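Local coordinates for periplasmic zinc-binding protein troA (Treponema pallidum, PDB 1K0F) that binds zinc with high affinity and specificity in the periplasm and delivers it to the membrane permease of the TroABC ABC transporter for import, at residues Gly10-Ala13 against Asp14-Asn18; Glu226-Arg229 against Asp230-Ala234. All blocks are in the same frame, centred on the assembly; numbering follows the deposited sequence.

Contact 1 of 2, residues Gly10-Ala13 against Asp14-Asn18; sequences GMIA and DAVKN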
loop_
_atom_site.group_PDB
_atom_site.type_symbol
_atom_site.label_atom_id
_atom_site.label_comp_id
_atom_site.label_asym_id
_atom_site.label_seq_id
_atom_site.Cartn_x
_atom_site.Cartn_y
_atom_site.Cartn_z
ATOM N N GLY A 10 -6.773 2.166 -3.524
ATOM C CA GLY A 10 -7.411 1.001 -4.114
ATOM C C GLY A 10 -7.474 -0.230 -3.223
ATOM O O GLY A 10 -8.379 -1.057 -3.356
ATOM N N MET A 11 -6.512 -0.344 -2.313
ATOM C CA MET A 11 -6.443 -1.487 -1.417
ATOM C C MET A 11 -7.737 -1.679 -0.649
ATOM O O MET A 11 -8.218 -2.803 -0.505
ATOM C CB MET A 11 -5.277 -1.327 -0.443
ATOM C CG MET A 11 -3.917 -1.631 -1.060
ATOM S SD MET A 11 -3.221 -0.235 -1.991
ATOM C CE MET A 11 -2.436 0.631 -0.693
ATOM N N ILE A 12 -8.299 -0.584 -0.150
ATOM C CA ILE A 12 -9.553 -0.634 0.600
ATOM C C ILE A 12 -10.665 -1.027 -0.365
ATOM O O ILE A 12 -11.477 -1.907 -0.076
ATOM C CB ILE A 12 -9.891 0.747 1.219
ATOM C CG1 ILE A 12 -8.793 1.150 2.209
ATOM C CG2 ILE A 12 -11.267 0.706 1.860
ATOM C CD1 ILE A 12 -9.178 2.264 3.127
ATOM N N ALA A 13 -10.678 -0.359 -1.518
ATOM C CA ALA A 13 -11.670 -0.603 -2.557
ATOM C C ALA A 13 -11.704 -2.086 -2.874
ATOM O O ALA A 13 -12.770 -2.653 -3.137
ATOM C CB ALA A 13 -11.327 0.194 -3.817
ATOM N N ASP A 14 -10.537 -2.722 -2.850
ATOM C CA ASP A 14 -10.494 -4.134 -3.139
ATOM C C ASP A 14 -11.232 -4.893 -2.057
ATOM O O ASP A 14 -12.058 -5.754 -2.347
ATOM C CB ASP A 14 -9.070 -4.644 -3.224
ATOM C CG ASP A 14 -9.011 -6.079 -3.674
ATOM O OD1 ASP A 14 -9.284 -6.334 -4.869
ATOM O OD2 ASP A 14 -8.714 -6.957 -2.835
ATOM N N ALA A 15 -10.940 -4.565 -0.807
ATOM C CA ALA A 15 -11.596 -5.237 0.298
ATOM C C ALA A 15 -13.102 -5.033 0.198
ATOM O O ALA A 15 -13.882 -5.934 0.496
ATOM C CB ALA A 15 -11.078 -4.697 1.597
ATOM N N VAL A 16 -13.511 -3.848 -0.234
ATOM C CA VAL A 16 -14.925 -3.542 -0.377
ATOM C C VAL A 16 -15.526 -4.450 -1.454
ATOM O O VAL A 16 -16.471 -5.184 -1.197
ATOM C CB VAL A 16 -15.125 -2.057 -0.772
ATOM C CG1 VAL A 16 -16.537 -1.826 -1.282
ATOM C CG2 VAL A 16 -14.853 -1.163 0.421
ATOM N N LYS A 17 -14.956 -4.388 -2.656
ATOM C CA LYS A 17 -15.406 -5.188 -3.789
ATOM C C LYS A 17 -15.680 -6.645 -3.422
ATOM O O LYS A 17 -16.749 -7.191 -3.702
ATOM C CB LYS A 17 -14.353 -5.146 -4.897
ATOM C CG LYS A 17 -14.211 -3.786 -5.549
ATOM C CD LYS A 17 -13.742 -3.899 -6.975
ATOM C CE LYS A 17 -12.312 -3.411 -7.112
ATOM N NZ LYS A 17 -12.225 -2.232 -8.012
ATOM N N ASN A 18 -14.694 -7.265 -2.789
ATOM C CA ASN A 18 -14.791 -8.659 -2.398
ATOM C C ASN A 18 -15.896 -8.905 -1.388
ATOM O O ASN A 18 -16.600 -9.908 -1.481
ATOM C CB ASN A 18 -13.456 -9.122 -1.832
ATOM C CG ASN A 18 -12.382 -9.222 -2.889
ATOM O OD1 ASN A 18 -12.401 -10.124 -3.718
ATOM N ND2 ASN A 18 -11.445 -8.288 -2.873
#
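The flat groups that meet here are the peptide carbonyls of Gly10 to Ala13, each approached at its oxygen by an amide one turn further along helix 10-20, the connecting helix of a beta-alpha-beta unit between strands 4-7 and 25-28. Two atoms of Lys17 converge on the Ala13 carbonyl. Lys17 N bonds to Ala13 O at 2.8 Å, with a nearly straight N-H...O line (176°). Lys17 CG, set beside its own backbone N by a chi1 of -68°, comes alongside, 3.0 Å from Ala13 O. Asp14 N reaches Gly10 O at 2.8 Å and shares itself weakly with Met11 O. That second oxygen mainly takes Ala15 N, at 3.3 Å, so it serves two donors.

On the next carbonyl, Val16 N sits 2.8 Å from Ile12 O. The same step brings the branches of these two residues together, Ile12 CG2 and Val16 CG2 lying 4.3 Å apart. Both side chains pack against Thr7 of strand 4-7 and Val117 of helix 107-124, so this face of the helix lies between that strand and that helix.

Met11 turns elsewhere, onto Trp110, Tyr260 and Met263, and its side chain comes within about 5 Å of that of the zinc ligand Asp248. The start of the helix thus borders the metal site, vacant in this zinc-free form. The buried carboxylate of Asp14 is held through OD2 by the hydroxyl of Tyr139. At the other end of the residue, the backbone oxygen takes the main-chain amide of Asn18 and also its side chain: Asn18 ND2 lies 2.7 Å from Asp14 O in a weak, bent bond.

Contact 2 of 2, residues Glu226-Arg229 against Asp230-Ala234; sequences EALR and DAVQA
Arg229 and Asp230 form a salt bridge between adjacent residues: Arg229 NH2 lies 2.6 Å from Asp230 OD1, and Arg229 NE adds a weak bond of 3.0 Å to the same oxygen. NH2 arrives on the syn side of OD1, somewhat out of the carboxylate plane, and the two charged groups are turned 53° against each other. The Arg229 chain bends at chi2 and chi3, which doubles the guanidinium back over the helix. One of its faces carries Glu226 O, 3.2 Å above the plane and offset toward the rim; Gln233 NE2 lies in plane at the edge.

Gln233 runs side by side with Arg229, pointing the same way. Its two nitrogens both address one carbonyl: Gln233 N bonds to Arg229 O at 2.9 Å, and Gln233 NE2 adds a weak, strongly bent bond of 2.9 Å to that oxygen. This is the last turn of helix 225-233, the helix of a beta-alpha-beta unit joining strand 213-217 to strand 240-245. Further backbone bonds continue the pattern, Asp230 N to Glu226 O, Ala231 N to Ala227 O, and Val232 N to Leu228 O at 2.7 Å.

The apolar side of the turn is carried by Leu228 and Val232. With chi1 at 162° and chi2 at 45°, Leu228 brings CD1 to Val232 CG2 at 3.6 Å, the two side chains crossing at a slant. Beyond them, Leu228 lies against Leu202, Ala203 and Ile206 of helix 196-208, with Ala231 also touching Ala203.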
loop_
_atom_site.group_PDB
_atom_site.type_symbol
_atom_site.label_atom_id
_atom_site.label_comp_id
_atom_site.label_asym_id
_atom_site.label_seq_id
_atom_site.Cartn_x
_atom_site.Cartn_y
_atom_site.Cartn_z
ATOM N N GLU A 226 15.660 5.712 -11.377
ATOM C CA GLU A 226 16.544 5.527 -12.521
ATOM C C GLU A 226 17.772 6.399 -12.354
ATOM O O GLU A 226 18.827 6.110 -12.914
ATOM C CB GLU A 226 15.846 5.924 -13.815
ATOM C CG GLU A 226 14.549 5.214 -14.057
ATOM C CD GLU A 226 14.284 5.008 -15.525
ATOM O OE1 GLU A 226 14.669 5.882 -16.342
ATOM O OE2 GLU A 226 13.695 3.964 -15.876
ATOM N N ALA A 227 17.621 7.480 -11.595
ATOM C CA ALA A 227 18.721 8.403 -11.352
ATOM C C ALA A 227 19.641 7.759 -10.336
ATOM O O ALA A 227 20.862 7.886 -10.400
ATOM C CB ALA A 227 18.191 9.722 -10.823
ATOM N N LEU A 228 19.037 7.062 -9.387
ATOM C CA LEU A 228 19.802 6.375 -8.370
ATOM C C LEU A 228 20.543 5.295 -9.123
ATOM O O LEU A 228 21.725 5.076 -8.910
ATOM C CB LEU A 228 18.870 5.751 -7.333
ATOM C CG LEU A 228 19.439 4.644 -6.440
ATOM C CD1 LEU A 228 20.825 5.029 -5.913
ATOM C CD2 LEU A 228 18.471 4.403 -5.286
ATOM N N ARG A 229 19.834 4.641 -10.030
ATOM C CA ARG A 229 20.410 3.579 -10.836
ATOM C C ARG A 229 21.705 4.046 -11.505
ATOM O O ARG A 229 22.706 3.328 -11.493
ATOM C CB ARG A 229 19.405 3.129 -11.897
ATOM C CG ARG A 229 19.587 1.701 -12.348
ATOM C CD ARG A 229 20.414 1.620 -13.609
ATOM N NE ARG A 229 20.286 2.825 -14.423
ATOM C CZ ARG A 229 19.124 3.308 -14.860
ATOM N NH1 ARG A 229 17.990 2.689 -14.558
ATOM N NH2 ARG A 229 19.088 4.406 -15.601
ATOM N N ASP A 230 21.679 5.249 -12.085
ATOM C CA ASP A 230 22.850 5.824 -12.749
ATOM C C ASP A 230 23.929 6.182 -11.746
ATOM O O ASP A 230 25.117 6.055 -12.030
ATOM C CB ASP A 230 22.463 7.076 -13.507
ATOM C CG ASP A 230 21.404 6.814 -14.515
ATOM O OD1 ASP A 230 21.222 5.626 -14.862
ATOM O OD2 ASP A 230 20.761 7.788 -14.953
ATOM N N ALA A 231 23.505 6.658 -10.581
ATOM C CA ALA A 231 24.443 7.013 -9.528
ATOM C C ALA A 231 25.150 5.725 -9.124
ATOM O O ALA A 231 26.353 5.715 -8.866
ATOM C CB ALA A 231 23.703 7.607 -8.350
ATOM N N VAL A 232 24.402 4.627 -9.094
ATOM C CA VAL A 232 24.986 3.348 -8.750
ATOM C C VAL A 232 25.969 3.006 -9.853
ATOM O O VAL A 232 27.093 2.599 -9.591
ATOM C CB VAL A 232 23.923 2.250 -8.677
ATOM C CG1 VAL A 232 24.560 0.948 -8.223
ATOM C CG2 VAL A 232 22.830 2.656 -7.714
ATOM N N GLN A 233 25.527 3.182 -11.096
ATOM C CA GLN A 233 26.361 2.908 -12.260
ATOM C C GLN A 233 27.680 3.668 -12.170
ATOM O O GLN A 233 28.754 3.116 -12.419
ATOM C CB GLN A 233 25.632 3.323 -13.537
ATOM C CG GLN A 233 25.561 2.242 -14.602
ATOM C CD GLN A 233 24.169 1.668 -14.737
ATOM O OE1 GLN A 233 23.718 1.357 -15.842
ATOM N NE2 GLN A 233 23.470 1.529 -13.610
ATOM N N ALA A 234 27.582 4.947 -11.819
ATOM C CA ALA A 234 28.742 5.806 -11.682
ATOM C C ALA A 234 29.553 5.367 -10.467
ATOM O O ALA A 234 30.556 5.987 -10.120
ATOM C CB ALA A 234 28.297 7.245 -11.527
#

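From the N terminus, strand 4-7 leads straight into contact 1, which lies wholly within helix 10-20 and bridges single helical turns, so no loop is closed. The chain then adds strands 25-28, 54-57 and 78-81 to strand 4-7 in a parallel sheet, passes along the long helix 129-156 and enters the second half of the molecule, where contact 2 lies in the connection from strand 213-217 to strand 240-245, as contact 1 does in that from 4-7 to 25-28. The two follow in series, neither nested nor crossed, on opposite sides of the chain's centre, with centres about 36 Å apart and nearest atoms about 22 Å. Contact 2 is the farther from the zinc ligands.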